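Local coordinates for arginyl-tRNA synthetase, putative (Plasmodium falciparum, PDB 5JLD), which probably catalyses the ATP-dependent attachment of L-arginine to its cognate tRNA, as a class I aminoacyl-tRNA synthetase, at residues A[17-26]-A[72-82]; A[26-35]-A[46-57]. All blocks are in the same frame, centred on the assembly; numbering follows the deposited sequence.

In the fold
Both contacts belong to the N-terminal domain of the synthetase, far out from the centre of the chain, and they illustrate how contacts that close loops of different length build a small domain of helices packed on an antiparallel sheet. Helix 10-25 leads off; its second half is met again by 72-82 in interaction 1, which closes a loop of 45 residues. Within that loop lies interaction 2, where 26-35 meets strand 45-47 and helix 49-57, closing a shorter loop of 10 residues that contains the turn between strands 35-37 and 45-47. The two share Phe-26, and Gln-19 of helix 10-25 hydrogen-bonds backbone atoms of Glu-31 and Ala-33. Together they tie three helices to the four-stranded sheet.

Interaction 1: A[17-26]-A[72-82]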
loop_
_atom_site.group_PDB
_atom_site.type_symbol
_atom_site.label_atom_id
_atom_site.label_comp_id
_atom_site.label_asym_id
_atom_site.label_seq_id
_atom_site.Cartn_x
_atom_site.Cartn_y
_atom_site.Cartn_z
ATOM N N ILE A 17 26.331 1.278 10.636
ATOM C CA ILE A 17 27.679 0.714 10.828
ATOM C C ILE A 17 28.675 1.148 9.708
ATOM O O ILE A 17 29.808 1.638 9.974
ATOM C CB ILE A 17 27.593 -0.824 10.939
ATOM C CG1 ILE A 17 26.913 -1.198 12.265
ATOM C CG2 ILE A 17 28.996 -1.506 10.768
ATOM C CD1 ILE A 17 26.506 -2.639 12.357
ATOM N N PHE A 18 28.231 1.042 8.460
ATOM C CA PHE A 18 29.088 1.459 7.350
ATOM C C PHE A 18 29.349 2.968 7.325
ATOM O O PHE A 18 30.473 3.404 7.050
ATOM C CB PHE A 18 28.496 1.014 6.015
ATOM C CG PHE A 18 28.819 -0.406 5.674
ATOM C CD1 PHE A 18 29.979 -0.714 4.967
ATOM C CD2 PHE A 18 27.985 -1.442 6.089
ATOM C CE1 PHE A 18 30.287 -2.032 4.662
ATOM C CE2 PHE A 18 28.292 -2.767 5.791
ATOM C CZ PHE A 18 29.443 -3.061 5.072
ATOM N N GLN A 19 28.312 3.756 7.613
ATOM C CA GLN A 19 28.433 5.213 7.682
ATOM C C GLN A 19 29.508 5.617 8.684
ATOM O O GLN A 19 30.363 6.474 8.398
ATOM C CB GLN A 19 27.083 5.860 8.066
ATOM C CG GLN A 19 27.073 7.384 7.973
ATOM C CD GLN A 19 27.291 7.880 6.559
ATOM O OE1 GLN A 19 26.462 7.655 5.676
ATOM N NE2 GLN A 19 28.419 8.546 6.329
ATOM N N ASN A 20 29.480 4.990 9.856
ATOM C CA ASN A 20 30.482 5.325 10.866
ATOM C C ASN A 20 31.872 4.912 10.381
ATOM O O ASN A 20 32.839 5.675 10.548
ATOM C CB ASN A 20 30.174 4.666 12.217
ATOM C CG ASN A 20 28.846 5.164 12.836
ATOM O OD1 ASN A 20 28.248 6.134 12.364
ATOM N ND2 ASN A 20 28.405 4.499 13.901
ATOM N N SER A 21 31.987 3.726 9.766
ATOM C CA SER A 21 33.330 3.349 9.277
ATOM C C SER A 21 33.869 4.301 8.197
ATOM O O SER A 21 35.042 4.657 8.202
ATOM C CB SER A 21 33.349 1.936 8.726
ATOM O OG SER A 21 34.668 1.610 8.345
ATOM N N ILE A 22 33.000 4.712 7.285
ATOM C CA ILE A 22 33.350 5.644 6.224
ATOM C C ILE A 22 33.807 6.967 6.812
ATOM O O ILE A 22 34.853 7.497 6.423
ATOM C CB ILE A 22 32.151 5.891 5.267
ATOM C CG1 ILE A 22 31.937 4.681 4.343
ATOM C CG2 ILE A 22 32.382 7.144 4.436
ATOM C CD1 ILE A 22 30.584 4.704 3.626
ATOM N N GLN A 23 33.027 7.490 7.757
ATOM C CA GLN A 23 33.382 8.738 8.434
ATOM C C GLN A 23 34.736 8.649 9.123
ATOM O O GLN A 23 35.536 9.582 9.063
ATOM C CB GLN A 23 32.318 9.119 9.460
ATOM C CG GLN A 23 31.991 10.585 9.433
ATOM C CD GLN A 23 31.491 11.011 8.067
ATOM O OE1 GLN A 23 30.655 10.337 7.465
ATOM N NE2 GLN A 23 32.018 12.118 7.562
ATOM N N LYS A 24 34.987 7.524 9.779
ATOM C CA LYS A 24 36.262 7.308 10.460
ATOM C C LYS A 24 37.426 7.243 9.454
ATOM O O LYS A 24 38.512 7.796 9.688
ATOM C CB LYS A 24 36.182 6.024 11.287
ATOM C CG LYS A 24 37.321 5.807 12.277
ATOM C CD LYS A 24 37.095 4.533 13.093
ATOM C CE LYS A 24 38.378 4.057 13.771
ATOM N NZ LYS A 24 38.265 2.642 14.253
ATOM N N CYS A 25 37.188 6.566 8.330
ATOM C CA CYS A 25 38.183 6.439 7.268
ATOM C C CYS A 25 38.509 7.778 6.629
ATOM O O CYS A 25 39.668 8.095 6.384
ATOM C CB CYS A 25 37.692 5.490 6.174
ATOM S SG CYS A 25 37.693 3.773 6.628
ATOM N N PHE A 26 37.466 8.547 6.342
ATOM C CA PHE A 26 37.635 9.808 5.651
ATOM C C PHE A 26 36.869 10.923 6.376
ATOM O O PHE A 26 35.793 11.318 5.939
ATOM C CB PHE A 26 37.177 9.656 4.200
ATOM C CG PHE A 26 37.754 8.437 3.508
ATOM C CD1 PHE A 26 39.090 8.413 3.115
ATOM C CD2 PHE A 26 36.966 7.321 3.254
ATOM C CE1 PHE A 26 39.636 7.297 2.476
ATOM C CE2 PHE A 26 37.499 6.200 2.619
ATOM C CZ PHE A 26 38.839 6.189 2.231
ATOM N N PHE A 72 40.133 -0.799 3.576
ATOM C CA PHE A 72 40.247 0.185 4.655
ATOM C C PHE A 72 38.900 0.301 5.435
ATOM O O PHE A 72 38.852 0.192 6.693
ATOM C CB PHE A 72 40.691 1.527 4.058
ATOM C CG PHE A 72 41.086 2.562 5.073
ATOM C CD1 PHE A 72 41.818 2.217 6.198
ATOM C CD2 PHE A 72 40.746 3.896 4.876
ATOM C CE1 PHE A 72 42.191 3.185 7.121
ATOM C CE2 PHE A 72 41.109 4.866 5.792
ATOM C CZ PHE A 72 41.829 4.513 6.919
ATOM N N ILE A 73 37.808 0.451 4.684
ATOM C CA ILE A 73 36.475 0.502 5.305
ATOM C C ILE A 73 36.196 -0.732 6.189
ATOM O O ILE A 73 35.743 -0.614 7.320
ATOM C CB ILE A 73 35.365 0.612 4.246
ATOM C CG1 ILE A 73 35.449 1.968 3.529
ATOM C CG2 ILE A 73 33.988 0.390 4.892
ATOM C CD1 ILE A 73 34.409 2.156 2.461
ATOM N N ILE A 74 36.470 -1.912 5.656
ATOM C CA ILE A 74 36.312 -3.155 6.402
ATOM C C ILE A 74 37.174 -3.167 7.675
ATOM O O ILE A 74 36.697 -3.552 8.747
ATOM C CB ILE A 74 36.664 -4.368 5.510
ATOM C CG1 ILE A 74 35.568 -4.560 4.444
ATOM C CG2 ILE A 74 36.876 -5.639 6.350
ATOM C CD1 ILE A 74 35.772 -5.756 3.536
ATOM N N SER A 75 38.427 -2.724 7.553
ATOM C CA SER A 75 39.345 -2.675 8.688
ATOM C C SER A 75 38.802 -1.748 9.775
ATOM O O SER A 75 39.136 -1.911 10.952
ATOM C CB SER A 75 40.742 -2.202 8.267
ATOM O OG SER A 75 40.776 -0.783 8.122
ATOM N N ASN A 76 37.972 -0.780 9.402
ATOM C CA ASN A 76 37.399 0.049 10.466
ATOM C C ASN A 76 35.988 -0.364 10.922
ATOM O O ASN A 76 35.289 0.397 11.609
ATOM C CB ASN A 76 37.428 1.518 10.050
ATOM C CG ASN A 76 38.765 2.183 10.385
ATOM O OD1 ASN A 76 39.329 1.969 11.463
ATOM N ND2 ASN A 76 39.292 2.960 9.450
ATOM N N ILE A 77 35.593 -1.589 10.576
ATOM C CA ILE A 77 34.350 -2.173 11.083
ATOM C C ILE A 77 34.643 -3.291 12.092
ATOM O O ILE A 77 35.430 -4.197 11.820
ATOM C CB ILE A 77 33.491 -2.737 9.939
ATOM C CG1 ILE A 77 32.905 -1.596 9.107
ATOM C CG2 ILE A 77 32.384 -3.649 10.482
ATOM C CD1 ILE A 77 32.224 -2.049 7.829
ATOM N N ASN A 78 34.015 -3.223 13.257
ATOM C CA ASN A 78 34.177 -4.256 14.282
ATOM C C ASN A 78 32.814 -4.685 14.840
ATOM O O ASN A 78 32.281 -4.048 15.749
ATOM C CB ASN A 78 35.085 -3.744 15.406
ATOM C CG ASN A 78 35.511 -4.840 16.370
ATOM O OD1 ASN A 78 35.639 -6.007 15.990
ATOM N ND2 ASN A 78 35.739 -4.466 17.629
ATOM N N GLU A 79 32.239 -5.743 14.273
ATOM C CA GLU A 79 30.880 -6.155 14.631
ATOM C C GLU A 79 30.760 -7.666 14.774
ATOM O O GLU A 79 30.988 -8.412 13.816
ATOM C CB GLU A 79 29.856 -5.670 13.584
ATOM C CG GLU A 79 29.851 -4.171 13.327
ATOM C CD GLU A 79 29.363 -3.386 14.519
ATOM O OE1 GLU A 79 28.658 -3.975 15.358
ATOM O OE2 GLU A 79 29.705 -2.189 14.635
ATOM N N THR A 80 30.368 -8.118 15.959
ATOM C CA THR A 80 30.214 -9.549 16.174
ATOM C C THR A 80 28.973 -10.085 15.468
ATOM O O THR A 80 28.852 -11.289 15.273
ATOM C CB THR A 80 30.127 -9.911 17.671
ATOM O OG1 THR A 80 28.989 -9.273 18.261
ATOM C CG2 THR A 80 31.393 -9.474 18.405
ATOM N N ILE A 81 28.052 -9.205 15.074
ATOM C CA ILE A 81 26.838 -9.673 14.397
ATOM C C ILE A 81 27.099 -10.037 12.940
ATOM O O ILE A 81 26.267 -10.660 12.280
ATOM C CB ILE A 81 25.715 -8.631 14.462
ATOM C CG1 ILE A 81 26.072 -7.401 13.630
ATOM C CG2 ILE A 81 25.446 -8.246 15.917
ATOM C CD1 ILE A 81 24.906 -6.473 13.433
ATOM N N PHE A 82 28.259 -9.638 12.438
ATOM C CA PHE A 82 28.701 -10.044 11.114
ATOM C C PHE A 82 29.467 -11.356 11.211
ATOM O O PHE A 82 30.529 -11.411 11.830
ATOM C CB PHE A 82 29.587 -8.971 10.481
ATOM C CG PHE A 82 28.866 -7.707 10.163
ATOM C CD1 PHE A 82 27.500 -7.716 9.940
ATOM C CD2 PHE A 82 29.552 -6.505 10.095
ATOM C CE1 PHE A 82 26.816 -6.538 9.646
ATOM C CE2 PHE A 82 28.884 -5.324 9.804
ATOM C CZ PHE A 82 27.507 -5.343 9.578
#
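Helix 10-25 and the C-terminal end of helix 66-75 pack together in the N-terminal domain of this arginyl-tRNA synthetase, and Ile-73 is the knob in the hole formed by Phe-18, Ser-21, Ile-22 and Cys-25. Its CG2 approaches the Phe-18 ring while CD1 runs alongside Ile-22. A hydrogen bond crosses beside this knob: Ser-21 OG, set anti to its own backbone nitrogen (chi1 -177°), donates to Ile-73 O at 2.7 Å, lying in the plane of that carbonyl and using one of its lone pairs. Asn-76, the first residue to leave helical geometry, spreads its amide between two partners. Asn-76 ND2 gives a nearly straight bond to Cys-25 SG, 3.3 Å long and close to the amide plane, whereas Lys-24 NZ, at the end of an extended chain, reaches Asn-76 OD1 at 3.1 Å from above the carbonyl plane.

Cys-25 SG also sits over one face of the Phe-72 ring, 3.8 Å from its centroid, a sulfur-aromatic contact. Phe-72 in turn presents its edge to the face of Phe-26 in an offset edge-to-face pair with planes at 73°. Both helices also touch the antiparallel sheet of the domain, for Ile-93 of strand 93-97 meets Phe-18 and Ile-73. Beyond helix 66-75 the chain runs on past helix 10-25. Ile-77 CD1 rests over the Phe-18 ring in a CH-pi contact, 4.0 Å from the centroid, and Ile-77 CG1 meets Ser-21 CB. Farther along, Ile-17 and Glu-79 approach from opposite directions, the Ile-17 CD1 methyl packing on Glu-79 CG and CD, while Ile-17 CG2 makes an apolar contact with Phe-82 CE2 at 3.9 Å.

Interaction 2: A[26-35]-A[46-57]; sequences FPSISEDAIV and QCNNAINIYKKY
Val-35 and Cys-47 face each other with CA atoms 4.8 Å apart, and from there the irregular segment 26-35 runs back past the N-terminal end of helix 49-57 and along its flank. The place is a loop-to-helix junction at the margin of the antiparallel sheet of the N-terminal domain, in which strand 35-37 forms one edge. Near the strands the backbones meet through CA-H...O contacts, with Val-35 CA 3.4 Å from Gln-46 O.

Asn-49, at the start of the helix, binds the loop with both ends of its amide. Its OD1 accepts from Ile-34 N at 2.8 Å, a nearly straight bond in the carbonyl plane that uses a lone pair. Asn-49 ND2 gives two bonds: one of 2.6 Å to Glu-31 OE2, whose anti lone pair receives it, and one of 3.0 Å to Asp-32 O, reached from above that carbonyl's plane. Three bonds therefore fix the rotation of this buried amide. The carboxylate stands nearly perpendicular to it, at 83°; a bend at chi2 (76°) folds the Glu-31 chain over Ile-53, bringing CD to 3.8 Å from Ile-53 CG1.

Farther along the helix the contact turns apolar. Ile-53 CG2 lies over one face of the Phe-26 ring, and Ile-29 CD1 lies 3.6 Å from Tyr-57 CE2. Lys-56 NZ donates to the Tyr-57 hydroxyl and also to a water that spans the segments, and this water in turn donates to Glu-31 OE1 and, at 2.7 Å, to Ser-30 O.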
loop_
_atom_site.group_PDB
_atom_site.type_symbol
_atom_site.label_atom_id
_atom_site.label_comp_id
_atom_site.label_asym_id
_atom_site.label_seq_id
_atom_site.Cartn_x
_atom_site.Cartn_y
_atom_site.Cartn_z
ATOM N N PHE A 26 37.466 8.547 6.342
ATOM C CA PHE A 26 37.635 9.808 5.651
ATOM C C PHE A 26 36.869 10.923 6.376
ATOM O O PHE A 26 35.793 11.318 5.939
ATOM C CB PHE A 26 37.177 9.656 4.200
ATOM C CG PHE A 26 37.754 8.437 3.508
ATOM C CD1 PHE A 26 39.090 8.413 3.115
ATOM C CD2 PHE A 26 36.966 7.321 3.254
ATOM C CE1 PHE A 26 39.636 7.297 2.476
ATOM C CE2 PHE A 26 37.499 6.200 2.619
ATOM C CZ PHE A 26 38.839 6.189 2.231
ATOM N N PRO A 27 37.434 11.426 7.489
ATOM C CA PRO A 27 36.753 12.350 8.418
ATOM C C PRO A 27 36.062 13.537 7.756
ATOM O O PRO A 27 34.941 13.878 8.146
ATOM C CB PRO A 27 37.888 12.828 9.324
ATOM C CG PRO A 27 38.864 11.686 9.330
ATOM C CD PRO A 27 38.787 11.061 7.960
ATOM N N SER A 28 36.702 14.142 6.760
ATOM C CA SER A 28 36.140 15.316 6.105
ATOM C C SER A 28 35.546 14.944 4.749
ATOM O O SER A 28 35.882 15.540 3.725
ATOM C CB SER A 28 37.215 16.397 5.957
ATOM O OG SER A 28 36.751 17.509 5.214
ATOM N N ILE A 29 34.656 13.954 4.747
ATOM C CA ILE A 29 34.008 13.511 3.519
ATOM C C ILE A 29 32.499 13.607 3.666
ATOM O O ILE A 29 31.958 13.427 4.757
ATOM C CB ILE A 29 34.414 12.051 3.143
ATOM C CG1 ILE A 29 34.359 11.827 1.632
ATOM C CG2 ILE A 29 33.554 11.012 3.873
ATOM C CD1 ILE A 29 34.768 10.418 1.221
ATOM N N SER A 30 31.814 13.931 2.576
ATOM C CA SER A 30 30.358 13.880 2.586
ATOM C C SER A 30 29.957 12.744 1.671
ATOM O O SER A 30 30.006 12.862 0.445
ATOM C CB SER A 30 29.722 15.209 2.144
ATOM N N GLU A 31 29.572 11.636 2.286
ATOM C CA GLU A 31 29.334 10.393 1.569
ATOM C C GLU A 31 28.311 9.575 2.353
ATOM O O GLU A 31 28.639 8.953 3.362
ATOM C CB GLU A 31 30.656 9.619 1.383
ATOM C CG GLU A 31 30.525 8.226 0.745
ATOM C CD GLU A 31 30.291 8.277 -0.756
ATOM O OE1 GLU A 31 30.723 9.257 -1.399
ATOM O OE2 GLU A 31 29.649 7.349 -1.294
ATOM N N ASP A 32 27.064 9.601 1.901
ATOM C CA ASP A 32 26.005 8.883 2.589
ATOM C C ASP A 32 26.060 7.411 2.205
ATOM O O ASP A 32 26.007 7.066 1.023
ATOM C CB ASP A 32 24.637 9.481 2.259
ATOM C CG ASP A 32 23.547 8.987 3.193
ATOM O OD1 ASP A 32 22.912 7.956 2.886
ATOM O OD2 ASP A 32 23.323 9.636 4.236
ATOM N N ALA A 33 26.194 6.553 3.210
ATOM C CA ALA A 33 26.303 5.120 2.976
ATOM C C ALA A 33 25.005 4.589 2.400
ATOM O O ALA A 33 23.922 4.938 2.864
ATOM C CB ALA A 33 26.649 4.385 4.259
ATOM N N ILE A 34 25.117 3.755 1.377
ATOM C CA ILE A 34 23.947 3.087 0.840
ATOM C C ILE A 34 24.129 1.580 0.969
ATOM O O ILE A 34 25.181 1.028 0.644
ATOM C CB ILE A 34 23.674 3.476 -0.621
ATOM C CG1 ILE A 34 23.384 4.978 -0.716
ATOM C CG2 ILE A 34 22.495 2.685 -1.156
ATOM C CD1 ILE A 34 23.007 5.454 -2.113
ATOM N N VAL A 35 23.086 0.935 1.465
ATOM C CA VAL A 35 23.098 -0.480 1.743
ATOM C C VAL A 35 22.001 -1.174 0.945
ATOM O O VAL A 35 20.852 -0.726 0.915
ATOM C CB VAL A 35 22.935 -0.725 3.262
ATOM C CG1 VAL A 35 22.539 -2.177 3.564
ATOM C CG2 VAL A 35 24.224 -0.347 3.960
ATOM N N GLN A 46 25.044 -5.684 1.490
ATOM C CA GLN A 46 26.125 -5.197 0.668
ATOM C C GLN A 46 26.172 -3.671 0.653
ATOM O O GLN A 46 25.132 -3.015 0.696
ATOM C CB GLN A 46 25.948 -5.726 -0.741
ATOM C CG GLN A 46 26.721 -5.007 -1.812
ATOM C CD GLN A 46 26.618 -5.753 -3.112
ATOM O OE1 GLN A 46 26.343 -6.958 -3.115
ATOM N NE2 GLN A 46 26.795 -5.045 -4.229
ATOM N N CYS A 47 27.376 -3.112 0.602
ATOM C CA CYS A 47 27.559 -1.671 0.545
ATOM C C CYS A 47 28.560 -1.338 -0.545
ATOM O O CYS A 47 29.635 -1.938 -0.621
ATOM C CB CYS A 47 28.024 -1.121 1.891
ATOM S SG CYS A 47 28.576 0.606 1.808
ATOM N N ASN A 48 28.202 -0.379 -1.392
ATOM C CA ASN A 48 28.948 -0.111 -2.609
ATOM C C ASN A 48 29.752 1.183 -2.587
ATOM O O ASN A 48 30.392 1.536 -3.591
ATOM C CB ASN A 48 27.988 -0.102 -3.808
ATOM C CG ASN A 48 27.718 -1.501 -4.340
ATOM O OD1 ASN A 48 27.237 -2.369 -3.620
ATOM N ND2 ASN A 48 28.052 -1.727 -5.599
ATOM N N ASN A 49 29.779 1.853 -1.433
ATOM C CA ASN A 49 30.299 3.225 -1.364
ATOM C C ASN A 49 31.773 3.369 -1.686
ATOM O O ASN A 49 32.204 4.436 -2.137
ATOM C CB ASN A 49 30.016 3.832 0.009
ATOM C CG ASN A 49 28.563 4.228 0.169
ATOM O OD1 ASN A 49 27.721 3.392 0.482
ATOM N ND2 ASN A 49 28.254 5.499 -0.074
ATOM N N ALA A 50 32.544 2.300 -1.503
ATOM C CA ALA A 50 33.963 2.351 -1.835
ATOM C C ALA A 50 34.160 2.680 -3.309
ATOM O O ALA A 50 35.127 3.337 -3.680
ATOM C CB ALA A 50 34.658 1.027 -1.493
ATOM N N ILE A 51 33.238 2.224 -4.149
ATOM C CA ILE A 51 33.382 2.412 -5.590
ATOM C C ILE A 51 33.234 3.901 -5.921
ATOM O O ILE A 51 34.066 4.485 -6.621
ATOM C CB ILE A 51 32.371 1.543 -6.355
ATOM C CG1 ILE A 51 32.696 0.066 -6.086
ATOM C CG2 ILE A 51 32.411 1.844 -7.863
ATOM C CD1 ILE A 51 31.688 -0.924 -6.627
ATOM N N ASN A 52 32.223 4.530 -5.347
ATOM C CA ASN A 52 32.036 5.967 -5.542
ATOM C C ASN A 52 33.141 6.817 -4.902
ATOM O O ASN A 52 33.568 7.829 -5.472
ATOM C CB ASN A 52 30.664 6.378 -5.024
ATOM C CG ASN A 52 29.556 6.001 -5.997
ATOM O OD1 ASN A 52 29.817 5.405 -7.051
ATOM N ND2 ASN A 52 28.315 6.333 -5.649
ATOM N N ILE A 53 33.633 6.394 -3.741
ATOM C CA ILE A 53 34.725 7.120 -3.104
ATOM C C ILE A 53 35.975 7.026 -3.966
ATOM O O ILE A 53 36.720 7.995 -4.087
ATOM C CB ILE A 53 35.009 6.594 -1.686
ATOM C CG1 ILE A 53 33.805 6.867 -0.781
ATOM C CG2 ILE A 53 36.237 7.273 -1.102
ATOM C CD1 ILE A 53 33.906 6.262 0.598
ATOM N N TYR A 54 36.198 5.862 -4.577
ATOM C CA TYR A 54 37.362 5.671 -5.444
ATOM C C TYR A 54 37.224 6.503 -6.705
ATOM O O TYR A 54 38.190 7.080 -7.176
ATOM C CB TYR A 54 37.554 4.195 -5.817
ATOM C CG TYR A 54 38.744 3.942 -6.728
ATOM C CD1 TYR A 54 40.040 4.133 -6.280
ATOM C CD2 TYR A 54 38.567 3.508 -8.035
ATOM C CE1 TYR A 54 41.128 3.905 -7.105
ATOM C CE2 TYR A 54 39.649 3.274 -8.870
ATOM C CZ TYR A 54 40.924 3.478 -8.401
ATOM O OH TYR A 54 42.004 3.243 -9.222
ATOM N N LYS A 55 36.017 6.578 -7.252
ATOM C CA LYS A 55 35.831 7.369 -8.460
ATOM C C LYS A 55 36.037 8.860 -8.174
ATOM O O LYS A 55 36.741 9.536 -8.918
ATOM C CB LYS A 55 34.452 7.096 -9.073
ATOM C CG LYS A 55 34.349 5.678 -9.642
ATOM C CD LYS A 55 33.107 5.445 -10.494
ATOM C CE LYS A 55 31.816 5.531 -9.687
ATOM N NZ LYS A 55 30.608 5.184 -10.503
ATOM N N LYS A 56 35.467 9.361 -7.080
ATOM C CA LYS A 56 35.616 10.782 -6.732
ATOM C C LYS A 56 37.036 11.179 -6.307
ATOM O O LYS A 56 37.620 12.118 -6.855
ATOM C CB LYS A 56 34.655 11.160 -5.609
ATOM C CG LYS A 56 33.196 11.228 -6.014
ATOM C CD LYS A 56 32.354 11.879 -4.919
ATOM C CE LYS A 56 32.748 13.334 -4.706
ATOM N NZ LYS A 56 31.801 14.029 -3.781
ATOM N N TYR A 57 37.580 10.471 -5.323
ATOM C CA TYR A 57 38.807 10.905 -4.665
ATOM C C TYR A 57 39.962 9.926 -4.824
ATOM O O TYR A 57 40.984 10.068 -4.160
ATOM C CB TYR A 57 38.556 11.124 -3.173
ATOM C CG TYR A 57 37.348 11.976 -2.839
ATOM C CD1 TYR A 57 37.292 13.319 -3.205
ATOM C CD2 TYR A 57 36.273 11.445 -2.138
ATOM C CE1 TYR A 57 36.194 14.102 -2.893
ATOM C CE2 TYR A 57 35.165 12.224 -1.817
ATOM C CZ TYR A 57 35.133 13.551 -2.195
ATOM O OH TYR A 57 34.033 14.326 -1.879
HETATM O O HOH W 1 31.830 12.023 -1.375
#